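Long-range contacts in phosphoenolpyruvate-protein phosphotransferase (Coxiella burnetii, PDB 3TRC), which probably transfers the phosphoryl group of phosphoenolpyruvate to a protein histidine, the chain described being its GAF domain: residues 34-38 with 144-148; 41-46 with 57-63; 77-82 with 98-102; 90-94 with 136-140; 116-120 with 148-152. All blocks are in the same frame, centred on the assembly; numbering follows the deposited sequence. Where two conformers were deposited one is given.

Interaction 1: residues 34-38 with 144-148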
# COMPACT_ATOMS: atom_id res chain seq x y z
N LEU A 34 -12.55 -6.69 0.99
CA LEU A 34 -13.24 -5.46 0.60
C LEU A 34 -14.70 -5.53 0.99
O LEU A 34 -15.24 -4.60 1.59
CB LEU A 34 -13.10 -5.18 -0.90
CG LEU A 34 -11.81 -4.49 -1.32
CD1 LEU A 34 -11.85 -4.08 -2.78
CD2 LEU A 34 -11.59 -3.29 -0.46
N CYS A 35 -15.36 -6.63 0.66
CA CYS A 35 -16.77 -6.78 0.97
C CYS A 35 -17.02 -6.74 2.48
O CYS A 35 -17.99 -6.14 2.94
CB CYS A 35 -17.34 -8.06 0.37
SG CYS A 35 -17.60 -7.90 -1.40
N GLU A 36 -16.14 -7.38 3.24
CA GLU A 36 -16.29 -7.41 4.69
C GLU A 36 -16.05 -6.04 5.31
O GLU A 36 -16.75 -5.65 6.26
CB GLU A 36 -15.29 -8.40 5.31
CG GLU A 36 -15.59 -9.85 5.02
CD GLU A 36 -14.47 -10.75 5.51
OE1 GLU A 36 -13.31 -10.28 5.60
OE2 GLU A 36 -14.74 -11.93 5.80
N ALA A 37 -15.06 -5.33 4.80
CA ALA A 37 -14.49 -4.18 5.50
C ALA A 37 -15.08 -2.82 5.14
O ALA A 37 -15.16 -1.93 5.99
CB ALA A 37 -12.96 -4.16 5.34
N LEU A 38 -15.50 -2.65 3.89
CA LEU A 38 -16.03 -1.35 3.46
C LEU A 38 -17.28 -0.90 4.22
O LEU A 38 -17.31 0.21 4.74
CB LEU A 38 -16.27 -1.31 1.95
CG LEU A 38 -15.03 -1.10 1.08
CD1 LEU A 38 -15.42 -1.10 -0.39
CD2 LEU A 38 -14.34 0.21 1.45
N GLU A 144 -13.67 5.78 0.58
CA GLU A 144 -13.84 4.45 0.01
C GLU A 144 -13.12 4.38 -1.33
O GLU A 144 -12.42 3.42 -1.62
CB GLU A 144 -15.31 4.13 -0.19
CG GLU A 144 -16.13 4.11 1.09
CD GLU A 144 -17.53 3.56 0.84
OE1 GLU A 144 -17.66 2.32 0.84
OE2 GLU A 144 -18.46 4.36 0.63
N GLU A 145 -13.31 5.41 -2.15
CA GLU A 145 -12.66 5.43 -3.45
C GLU A 145 -11.14 5.51 -3.29
O GLU A 145 -10.41 4.77 -3.93
CB GLU A 145 -13.19 6.57 -4.32
CG GLU A 145 -12.59 6.57 -5.72
CD GLU A 145 -13.17 7.63 -6.63
OE1 GLU A 145 -14.35 8.01 -6.44
OE2 GLU A 145 -12.45 8.09 -7.54
N ALA A 146 -10.67 6.39 -2.41
CA ALA A 146 -9.23 6.54 -2.17
C ALA A 146 -8.61 5.23 -1.69
O ALA A 146 -7.52 4.84 -2.12
CB ALA A 146 -8.97 7.67 -1.17
N PHE A 147 -9.31 4.56 -0.78
CA PHE A 147 -8.89 3.26 -0.30
C PHE A 147 -8.76 2.25 -1.44
O PHE A 147 -7.73 1.59 -1.59
CB PHE A 147 -9.89 2.74 0.72
CG PHE A 147 -9.71 1.31 1.08
CD1 PHE A 147 -8.73 0.92 1.98
CD2 PHE A 147 -10.51 0.33 0.51
CE1 PHE A 147 -8.56 -0.40 2.31
CE2 PHE A 147 -10.34 -0.99 0.84
CZ PHE A 147 -9.37 -1.36 1.74
N CYS A 148 -9.80 2.15 -2.25
CA CYS A 148 -9.82 1.19 -3.34
C CYS A 148 -8.79 1.51 -4.43
O CYS A 148 -8.18 0.60 -5.00
CB CYS A 148 -11.23 1.09 -3.94
SG CYS A 148 -12.46 0.28 -2.91

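Interaction 2: residues 41-46 with 57-63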
# COMPACT_ATOMS: atom_id res chain seq x y z
N ASP A 41 -21.36 -5.36 -1.07
CA ASP A 41 -22.08 -6.62 -1.27
C ASP A 41 -21.47 -7.54 -2.32
O ASP A 41 -21.66 -8.75 -2.26
CB ASP A 41 -23.55 -6.36 -1.56
CG ASP A 41 -24.20 -5.53 -0.49
OD1 ASP A 41 -24.13 -5.92 0.70
OD2 ASP A 41 -24.74 -4.46 -0.81
N ALA A 42 -20.71 -6.97 -3.25
CA ALA A 42 -19.97 -7.77 -4.21
C ALA A 42 -18.67 -7.08 -4.60
O ALA A 42 -18.58 -5.85 -4.61
CB ALA A 42 -20.82 -8.07 -5.45
N CYS A 43 -17.65 -7.87 -4.87
CA CYS A 43 -16.39 -7.33 -5.36
C CYS A 43 -15.80 -8.35 -6.30
O CYS A 43 -15.73 -9.54 -5.99
CB CYS A 43 -15.43 -7.03 -4.21
SG CYS A 43 -13.88 -6.29 -4.73
N SER A 44 -15.39 -7.88 -7.48
CA SER A 44 -14.85 -8.75 -8.52
C SER A 44 -13.57 -8.15 -9.08
O SER A 44 -13.40 -6.94 -9.12
CB SER A 44 -15.87 -8.93 -9.65
OG SER A 44 -17.07 -9.49 -9.14
N LEU A 45 -12.66 -9.03 -9.51
CA LEU A 45 -11.40 -8.59 -10.08
C LEU A 45 -11.24 -9.26 -11.44
O LEU A 45 -11.34 -10.48 -11.56
CB LEU A 45 -10.24 -8.96 -9.15
CG LEU A 45 -8.91 -8.25 -9.40
CD1 LEU A 45 -8.07 -8.22 -8.14
CD2 LEU A 45 -8.16 -8.91 -10.55
N PHE A 46 -11.04 -8.43 -12.47
CA PHE A 46 -10.87 -8.91 -13.83
C PHE A 46 -9.44 -8.66 -14.25
O PHE A 46 -8.85 -7.65 -13.88
CB PHE A 46 -11.79 -8.15 -14.79
CG PHE A 46 -13.26 -8.43 -14.59
CD1 PHE A 46 -14.00 -7.73 -13.66
CD2 PHE A 46 -13.90 -9.39 -15.36
CE1 PHE A 46 -15.35 -7.98 -13.49
CE2 PHE A 46 -15.25 -9.66 -15.19
CZ PHE A 46 -15.98 -8.95 -14.26
N LEU A 57 -12.79 -12.68 -15.63
CA LEU A 57 -13.02 -12.67 -14.19
C LEU A 57 -12.02 -13.60 -13.52
O LEU A 57 -11.92 -14.78 -13.88
CB LEU A 57 -14.45 -13.10 -13.87
CG LEU A 57 -14.78 -13.12 -12.38
CD1 LEU A 57 -14.81 -11.69 -11.83
CD2 LEU A 57 -16.13 -13.80 -12.16
N MSE A 58 -11.28 -13.09 -12.54
CA MSE A 58 -10.25 -13.90 -11.88
C MSE A 58 -10.47 -14.10 -10.37
O MSE A 58 -9.83 -14.95 -9.75
CB MSE A 58 -8.86 -13.34 -12.18
CG MSE A 58 -8.42 -13.53 -13.64
SE MSE A 58 -8.39 -15.39 -14.24
CE MSE A 58 -6.83 -15.97 -13.23
N ALA A 59 -11.40 -13.33 -9.80
CA ALA A 59 -11.78 -13.49 -8.41
C ALA A 59 -13.09 -12.77 -8.17
O ALA A 59 -13.34 -11.71 -8.75
CB ALA A 59 -10.70 -12.94 -7.49
N THR A 60 -13.94 -13.33 -7.31
CA THR A 60 -15.18 -12.65 -6.97
C THR A 60 -15.67 -13.05 -5.59
O THR A 60 -15.45 -14.18 -5.13
CB THR A 60 -16.30 -12.90 -8.01
OG1 THR A 60 -17.40 -12.02 -7.75
CG2 THR A 60 -16.80 -14.35 -7.95
N GLN A 61 -16.30 -12.09 -4.93
CA GLN A 61 -17.10 -12.36 -3.76
C GLN A 61 -18.47 -11.77 -4.06
O GLN A 61 -18.59 -10.58 -4.36
CB GLN A 61 -16.48 -11.71 -2.53
CG GLN A 61 -17.37 -11.70 -1.30
CD GLN A 61 -17.71 -13.09 -0.81
OE1 GLN A 61 -16.95 -14.04 -1.01
NE2 GLN A 61 -18.87 -13.21 -0.17
N GLY A 62 -19.50 -12.61 -4.03
CA GLY A 62 -20.85 -12.12 -4.28
C GLY A 62 -21.44 -12.68 -5.56
O GLY A 62 -22.66 -12.83 -5.66
N LEU A 63 -20.59 -12.97 -6.54
CA LEU A 63 -21.03 -13.51 -7.82
C LEU A 63 -20.88 -15.03 -7.86
O LEU A 63 -20.17 -15.62 -7.05
CB LEU A 63 -20.23 -12.89 -8.97
CG LEU A 63 -20.77 -11.62 -9.63
CD1 LEU A 63 -21.31 -10.63 -8.61
CD2 LEU A 63 -19.70 -10.98 -10.51
O HOH W 1 -20.86 -10.70 -0.49

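Interaction 3: residues 77-82 with 98-102. With NA (sodium ion), chain C; PO4 (phosphate ion), chain B.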
# COMPACT_ATOMS: atom_id res chain seq x y z
N GLU A 77 -16.47 -2.41 -24.06
CA GLU A 77 -17.91 -2.61 -23.96
C GLU A 77 -18.44 -2.51 -22.54
O GLU A 77 -17.79 -2.91 -21.58
CB GLU A 77 -18.31 -3.96 -24.57
CG GLU A 77 -18.01 -4.07 -26.05
CD GLU A 77 -18.73 -5.24 -26.69
OE1 GLU A 77 -19.36 -6.03 -25.95
OE2 GLU A 77 -18.68 -5.37 -27.93
N GLY A 78 -19.65 -1.97 -22.42
CA GLY A 78 -20.29 -1.85 -21.13
C GLY A 78 -19.61 -0.87 -20.19
O GLY A 78 -18.69 -0.15 -20.56
N LEU A 79 -20.09 -0.85 -18.96
CA LEU A 79 -19.58 0.05 -17.95
C LEU A 79 -18.16 -0.35 -17.55
O LEU A 79 -17.29 0.50 -17.38
CB LEU A 79 -20.51 0.04 -16.74
CG LEU A 79 -20.31 1.12 -15.69
CD1 LEU A 79 -20.27 2.51 -16.33
CD2 LEU A 79 -21.42 1.02 -14.65
N ILE A 80 -17.93 -1.64 -17.38
CA ILE A 80 -16.60 -2.12 -17.04
C ILE A 80 -15.60 -1.78 -18.15
O ILE A 80 -14.47 -1.34 -17.87
CB ILE A 80 -16.61 -3.62 -16.70
CG1 ILE A 80 -17.38 -3.83 -15.39
CG2 ILE A 80 -15.20 -4.17 -16.59
CD1 ILE A 80 -17.66 -5.27 -15.02
N GLY A 81 -16.02 -1.95 -19.40
CA GLY A 81 -15.21 -1.52 -20.53
C GLY A 81 -14.91 -0.04 -20.48
O GLY A 81 -13.81 0.40 -20.80
N LEU A 82 -15.89 0.76 -20.06
CA LEU A 82 -15.69 2.20 -20.00
C LEU A 82 -14.63 2.56 -18.95
O LEU A 82 -13.79 3.43 -19.19
CB LEU A 82 -17.01 2.92 -19.74
CG LEU A 82 -17.00 4.44 -19.85
CD1 LEU A 82 -16.47 4.89 -21.21
CD2 LEU A 82 -18.40 4.99 -19.59
N HIS A 98 -26.97 3.91 -16.03
CA HIS A 98 -25.94 4.46 -16.90
C HIS A 98 -26.13 3.93 -18.31
O HIS A 98 -26.39 2.74 -18.50
CB HIS A 98 -24.54 4.10 -16.39
CG HIS A 98 -23.44 4.87 -17.04
ND1 HIS A 98 -22.97 4.58 -18.31
CD2 HIS A 98 -22.69 5.91 -16.60
CE1 HIS A 98 -22.00 5.42 -18.62
NE2 HIS A 98 -21.81 6.24 -17.60
N PRO A 99 -26.01 4.81 -19.31
CA PRO A 99 -26.23 4.46 -20.72
C PRO A 99 -25.33 3.33 -21.23
O PRO A 99 -25.70 2.65 -22.19
CB PRO A 99 -25.88 5.76 -21.46
CG PRO A 99 -26.11 6.83 -20.46
CD PRO A 99 -25.71 6.24 -19.14
N ALA A 100 -24.18 3.13 -20.59
CA ALA A 100 -23.23 2.12 -21.05
C ALA A 100 -23.48 0.75 -20.42
O ALA A 100 -22.94 -0.26 -20.88
CB ALA A 100 -21.80 2.57 -20.78
N TYR A 101 -24.29 0.73 -19.37
CA TYR A 101 -24.53 -0.50 -18.62
C TYR A 101 -25.23 -1.58 -19.44
O TYR A 101 -26.22 -1.31 -20.12
CB TYR A 101 -25.33 -0.19 -17.35
CG TYR A 101 -25.48 -1.36 -16.40
CD1 TYR A 101 -24.50 -1.64 -15.46
CD2 TYR A 101 -26.59 -2.18 -16.44
CE1 TYR A 101 -24.63 -2.70 -14.58
CE2 TYR A 101 -26.73 -3.25 -15.57
CZ TYR A 101 -25.75 -3.50 -14.64
OH TYR A 101 -25.88 -4.57 -13.78
N LYS A 102 -24.71 -2.80 -19.36
CA LYS A 102 -25.33 -3.94 -20.04
C LYS A 102 -25.97 -4.87 -19.02
O LYS A 102 -25.29 -5.52 -18.23
CB LYS A 102 -24.28 -4.69 -20.87
CG LYS A 102 -23.69 -3.88 -22.01
CD LYS A 102 -22.39 -4.49 -22.51
CE LYS A 102 -22.56 -5.14 -23.87
NZ LYS A 102 -23.56 -6.24 -23.85
NA NA C . -12.03 -1.48 -22.11
P PO4 B . -21.23 -4.12 -18.09
O1 PO4 B . -21.25 -4.97 -19.33
O2 PO4 B . -21.90 -4.87 -16.95
O3 PO4 B . -19.82 -3.78 -17.69
O4 PO4 B . -22.01 -2.85 -18.33

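Interaction 4: residues 90-94 with 136-140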
# COMPACT_ATOMS: atom_id res chain seq x y z
N ILE A 90 -14.93 4.97 -12.16
CA ILE A 90 -16.32 5.35 -12.36
C ILE A 90 -17.07 4.98 -11.09
O ILE A 90 -17.08 3.83 -10.66
CB ILE A 90 -16.94 4.65 -13.59
CG1 ILE A 90 -16.16 5.02 -14.86
CG2 ILE A 90 -18.40 5.05 -13.74
CD1 ILE A 90 -16.75 4.44 -16.14
N ASN A 91 -17.68 5.99 -10.47
CA ASN A 91 -18.34 5.87 -9.18
C ASN A 91 -19.78 6.33 -9.32
O ASN A 91 -20.04 7.52 -9.53
CB ASN A 91 -17.58 6.75 -8.18
CG ASN A 91 -18.01 6.55 -6.74
OD1 ASN A 91 -19.08 6.03 -6.45
ND2 ASN A 91 -17.15 6.97 -5.82
N LEU A 92 -20.72 5.40 -9.22
CA LEU A 92 -22.13 5.69 -9.49
C LEU A 92 -23.04 5.20 -8.37
O LEU A 92 -22.73 4.21 -7.71
CB LEU A 92 -22.56 5.04 -10.81
CG LEU A 92 -21.68 5.33 -12.02
CD1 LEU A 92 -22.00 4.39 -13.17
CD2 LEU A 92 -21.83 6.78 -12.44
N ALA A 93 -24.17 5.87 -8.19
CA ALA A 93 -25.17 5.45 -7.22
C ALA A 93 -26.12 4.39 -7.80
O ALA A 93 -26.66 3.57 -7.06
CB ALA A 93 -25.96 6.64 -6.72
N ASP A 94 -26.32 4.42 -9.11
CA ASP A 94 -27.23 3.47 -9.75
C ASP A 94 -26.73 3.06 -11.13
O ASP A 94 -27.17 3.60 -12.16
CB ASP A 94 -28.64 4.08 -9.85
CG ASP A 94 -29.74 3.03 -9.83
OD1 ASP A 94 -29.46 1.85 -10.13
OD2 ASP A 94 -30.89 3.40 -9.52
N GLU A 136 -27.47 -1.01 -2.11
CA GLU A 136 -27.98 0.33 -1.91
C GLU A 136 -27.68 1.17 -3.14
O GLU A 136 -26.64 0.99 -3.78
CB GLU A 136 -27.34 0.99 -0.69
CG GLU A 136 -27.67 0.33 0.64
CD GLU A 136 -28.98 0.83 1.23
OE1 GLU A 136 -29.45 1.91 0.81
OE2 GLU A 136 -29.53 0.15 2.12
N SER A 137 -28.58 2.08 -3.48
CA SER A 137 -28.34 3.00 -4.58
C SER A 137 -27.54 4.21 -4.07
O SER A 137 -28.01 5.34 -4.10
CB SER A 137 -29.66 3.45 -5.22
OG SER A 137 -30.30 2.36 -5.86
N HIS A 138 -26.33 3.93 -3.60
CA HIS A 138 -25.44 4.95 -3.08
C HIS A 138 -24.13 4.86 -3.82
O HIS A 138 -23.62 3.76 -4.04
CB HIS A 138 -25.12 4.68 -1.60
CG HIS A 138 -26.28 4.85 -0.68
ND1 HIS A 138 -26.19 4.63 0.67
CD2 HIS A 138 -27.57 5.21 -0.93
CE1 HIS A 138 -27.37 4.85 1.23
NE2 HIS A 138 -28.22 5.20 0.28
N HIS A 139 -23.56 5.99 -4.18
CA HIS A 139 -22.20 5.94 -4.68
C HIS A 139 -21.25 5.67 -3.51
O HIS A 139 -21.68 5.58 -2.36
CB HIS A 139 -21.83 7.23 -5.42
CG HIS A 139 -21.67 8.42 -4.53
ND1 HIS A 139 -22.72 9.23 -4.18
CD2 HIS A 139 -20.57 8.94 -3.93
CE1 HIS A 139 -22.28 10.20 -3.40
NE2 HIS A 139 -20.98 10.05 -3.23
N PHE A 140 -19.97 5.51 -3.82
CA PHE A 140 -18.97 5.24 -2.79
C PHE A 140 -18.31 6.53 -2.33
O PHE A 140 -17.94 7.38 -3.15
CB PHE A 140 -17.95 4.22 -3.29
CG PHE A 140 -18.51 2.83 -3.43
CD1 PHE A 140 -18.27 1.87 -2.46
CD2 PHE A 140 -19.31 2.49 -4.52
CE1 PHE A 140 -18.81 0.59 -2.57
CE2 PHE A 140 -19.84 1.22 -4.64
CZ PHE A 140 -19.59 0.27 -3.67
O HOH W 2 -32.55 2.36 -7.02

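Interaction 5: residues 116-120 with 148-152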
# COMPACT_ATOMS: atom_id res chain seq x y z
N LEU A 116 -18.55 0.96 -8.03
CA LEU A 116 -17.25 1.60 -8.13
C LEU A 116 -16.34 0.73 -8.98
O LEU A 116 -16.00 -0.39 -8.59
CB LEU A 116 -16.63 1.81 -6.74
CG LEU A 116 -15.22 2.42 -6.72
CD1 LEU A 116 -15.20 3.78 -7.43
CD2 LEU A 116 -14.73 2.56 -5.28
N GLY A 117 -15.98 1.24 -10.15
CA GLY A 117 -15.09 0.53 -11.05
C GLY A 117 -13.76 1.24 -11.11
O GLY A 117 -13.70 2.44 -11.35
N ILE A 118 -12.68 0.49 -10.88
CA ILE A 118 -11.35 1.06 -10.75
C ILE A 118 -10.35 0.38 -11.67
O ILE A 118 -10.20 -0.84 -11.64
CB ILE A 118 -10.87 0.95 -9.28
CG1 ILE A 118 -11.79 1.77 -8.38
CG2 ILE A 118 -9.43 1.39 -9.14
CD1 ILE A 118 -11.31 1.86 -6.98
N PRO A 119 -9.67 1.16 -12.51
CA PRO A 119 -8.69 0.56 -13.41
C PRO A 119 -7.46 0.12 -12.64
O PRO A 119 -7.00 0.82 -11.73
CB PRO A 119 -8.36 1.69 -14.38
CG PRO A 119 -8.59 2.93 -13.58
CD PRO A 119 -9.73 2.63 -12.65
N ILE A 120 -6.95 -1.05 -12.98
CA ILE A 120 -5.73 -1.56 -12.37
C ILE A 120 -4.61 -1.33 -13.36
O ILE A 120 -4.54 -1.99 -14.40
CB ILE A 120 -5.84 -3.05 -12.02
CG1 ILE A 120 -7.00 -3.27 -11.04
CG2 ILE A 120 -4.52 -3.56 -11.44
CD1 ILE A 120 -7.28 -4.74 -10.70
N CYS A 148 -9.80 2.15 -2.25
CA CYS A 148 -9.82 1.19 -3.34
C CYS A 148 -8.79 1.51 -4.43
O CYS A 148 -8.18 0.60 -5.00
CB CYS A 148 -11.23 1.09 -3.94
SG CYS A 148 -12.46 0.28 -2.91
N VAL A 149 -8.59 2.79 -4.71
CA VAL A 149 -7.60 3.20 -5.70
C VAL A 149 -6.19 2.88 -5.21
O VAL A 149 -5.38 2.32 -5.94
CB VAL A 149 -7.72 4.70 -6.03
CG1 VAL A 149 -6.49 5.19 -6.78
CG2 VAL A 149 -8.98 4.95 -6.84
N THR A 150 -5.92 3.22 -3.95
CA THR A 150 -4.62 2.94 -3.37
C THR A 150 -4.35 1.45 -3.39
O THR A 150 -3.23 1.01 -3.71
CB THR A 150 -4.54 3.49 -1.92
OG1 THR A 150 -4.79 4.90 -1.94
CG2 THR A 150 -3.16 3.25 -1.33
N LEU A 151 -5.37 0.66 -3.08
CA LEU A 151 -5.28 -0.79 -3.12
C LEU A 151 -4.98 -1.31 -4.53
O LEU A 151 -4.16 -2.21 -4.70
CB LEU A 151 -6.58 -1.40 -2.61
CG LEU A 151 -6.64 -2.93 -2.52
CD1 LEU A 151 -5.54 -3.45 -1.60
CD2 LEU A 151 -8.01 -3.37 -2.02
N ALA A 152 -5.64 -0.73 -5.53
CA ALA A 152 -5.46 -1.16 -6.91
C ALA A 152 -4.02 -0.99 -7.40
O ALA A 152 -3.56 -1.72 -8.27
CB ALA A 152 -6.42 -0.42 -7.84

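Interaction 1: residues 34-38 with 144-148
Leu38 meets Phe147 and Cys148 with one methyl apiece, a small example of a branched side chain at the end of helix 23-37 packed against helix 142-164. Its CD2 lies 3.9 Å from CD2 of Phe147, slanting in so that it is neither squarely over the ring nor at its rim. The other branch turns to sulfur, with CD1 of Leu38 4.1 Å from SG of Cys148. Phe147 extends toward residues 34-38 because its CG stands anti to the backbone N (chi1 168°). Leu34 slides past the ring in the opposite direction and comes in at its edge, though it was deposited in two conformers and the approach of its CD2 to CE2 in this one is too short to be trusted. Where the apolar patch ends, the extended chain of Glu144 crosses Leu38 at a slant, OE1 lying 4.0 Å from Leu38 CD2, while OE2 accepts a hydrogen bond from the backbone N of Ala141. No hydrogen bond joins the two segments. Helix 3-19 covers this pairing of helices 23-37 and 142-164 through Met6, Ile9 and Leu10, while Leu34 and Leu38 also touch Leu130 and Ile132 of strand 125-134.

Interaction 2: residues 41-46 with 57-63
Ser44 and Thr60 face each other as a non-hydrogen-bonded antiparallel pair, and their side chains supply the bond that the backbone lacks there. OG1 of Thr60, anti to the backbone N (chi1 -169°), donates to OG of Ser44 at 2.9 Å. This is the tightly packed part of the contact. Beside it CD1 of Leu57 lies 3.7 Å from CB of Ser44 and also covers one face of the Phe46 ring, 4.0 Å from the centroid and displaced slightly toward the rim: a CH-pi contact. Leu63 folds back to the same side and brings its CD2 against the Ser44 hydroxyl. The other side of the sheet carries Cys43, Leu45 and Ala59, with Leu45 and Cys43 covered by helix 23-37. The pairing is that of a beta hairpin, strands 42-49 and 54-61 being neighbours in the antiparallel GAF sheet with 42-49 one of its two inner strands, and backbone bonds alternate along it, such as Cys43 N to Gln61 O at 2.9 Å. A classic beta bulge interrupts the register: Met58 (modelled as selenomethionine) and Ala59 both face Leu45, whose O takes a nearly straight bond from Met58 N at 2.8 Å and a weak one from Ala59 N. Toward Asp41 the contact becomes looser. The chain of Gln61, bent at chi2, leads away from the facing strand, and a water bridges the distance, donating to Asp41 O at 2.8 Å and accepting from Gln61 NE2 at 3.2 Å. Asp41 OD2 turns instead to the backbone N of Leu135.

Interaction 3: residues 77-82 with 98-102
Leu79 reaches three different partners along its length, first the phosphate and then two rings of residues 98-102. Its CB lies 3.6 Å from phosphate O4, the oxygen that its own backbone N holds at 2.8 Å. Chi1 of -168° sets CG anti to the backbone N, and chi2 of 51° directs the methyls to different rings. CD1 rises over the centre of the His98 imidazole, 3.9 Å from the centroid and only 8° off the normal, a CH-pi contact on the face opposite Pro99. CD2 comes instead to the edge of the Tyr101 ring, 4.1 Å from CD1 of that residue. The wider pattern is a helix beginning at an anion: near the N-terminal end of helix 78-86 the backbone N atoms of Leu79 and Ile80 grip O4 and O3, while Lys102 N adds a second bond to O4 at 2.9 Å and Arg104 contributes. The phosphate probably came from the crystallisation liquor. Within the type I turn from His98 to Tyr101, ND1 of His98 accepts from Ala100 N at 3.0 Å, close to the ring plane, which holds the imidazole. Nearly a turn beyond Gly78, Gly81 O joins Tyr55, Gly76 and Glu85 in binding the sodium ion.

Interaction 4: residues 90-94 with 136-140
Asn91 reaches Phe140 because chi1 of -170° sends its CG to the far side from the backbone N, and chi2 of -20° then turns the amide to present oxygen and nitrogen together. Both are used on the same residue. OD1 receives Phe140 N at 2.8 Å, on a lone pair and in the carbonyl plane, and ND2 donates to Phe140 O at 2.8 Å, near the amide plane. This two-point grip fixes the rotation of the group. A second bond from ND2 goes to Glu145 OE1 on the following helix. His139 lies across the amide at a slant, its ring carried there by a CG lodged between the backbone N and carbonyl carbon (chi1 71°); OD1 of Asn91 sits 3.2 Å from its CB. In the GAF fold strand 90-92 is an outermost strand of the sheet within this chain, and its Asn91 side chain pairs with the backbone of the loop leading from strand 125-134 into helix 142-164. Further on, the backbones come close without a hydrogen bond, meeting through CA-H...O contacts such as His139 CA to Leu92 O at 3.5 Å. Ser137, centre of an inverse gamma turn, packs against Ala93, its CB 3.5 Å from Ala93 O. A water lies between Ser137 OG and Asp94 OD2, its approach to OG modelled doubtfully short, while Asp94 OD1 bonds to His113.

Interaction 5: residues 116-120 with 148-152
Ile118 splits its side chain between neighbouring turns of the helix, its two branches touching different residues. CG2, opposite the backbone N, meets CB of Ala152 at 3.7 Å. CG1 lies beside that N (chi1 -63°) and runs on extended, which carries CD1 toward the previous turn, where it comes 3.9 Å from CG2 of Val149; its approach to Cys148 CB is modelled doubtfully short. Leu116 takes another conformation: chi1 of 177° stretches it out from the strand, and CD2 stops 4.0 Å from SG of Cys148. At the far end Ile120 lies alongside Ala152, with CG1 4.3 Å from its CB and CG2 near its carbonyl O. Alanine marks the closest approach of the backbones, the CA atoms of Ile120 and Ala152 being 5.5 Å apart. Val149 also packs against Arg11 of the second subunit, so the border of the contact adjoins the interface between chains. The strand and helix segments run in nearly the same direction, 25° apart, their axes 8.5 Å from each other at the nearest. Apolar residues of a sheet strand packed against the last helix, here strand 114-122 with helix 142-164, form the helix-on-sheet core of this GAF domain.

From the N terminus, the chain passes through helix 23-37, whose end later meets helix 142-164: interaction 1 thus closes the longest loop, and interactions 2, 3 and 4 all fall within it. Interaction 2 is the local closure of a hairpin and finishes before interactions 3, 4 and 5 open. Interaction 3 starts next, at helix 78-86, and crosses interaction 4, because strand 90-92 comes before residues 98-102. Interaction 4 in turn crosses interaction 5, since residues 116-120 come before 136-140 and 148-152 after; their strands are neighbours in the sheet. Interactions 1 and 5 end on the same helix and share Cys148. Together they join helical layer, sheet, helix 78-86 and the loop of residues 98-102.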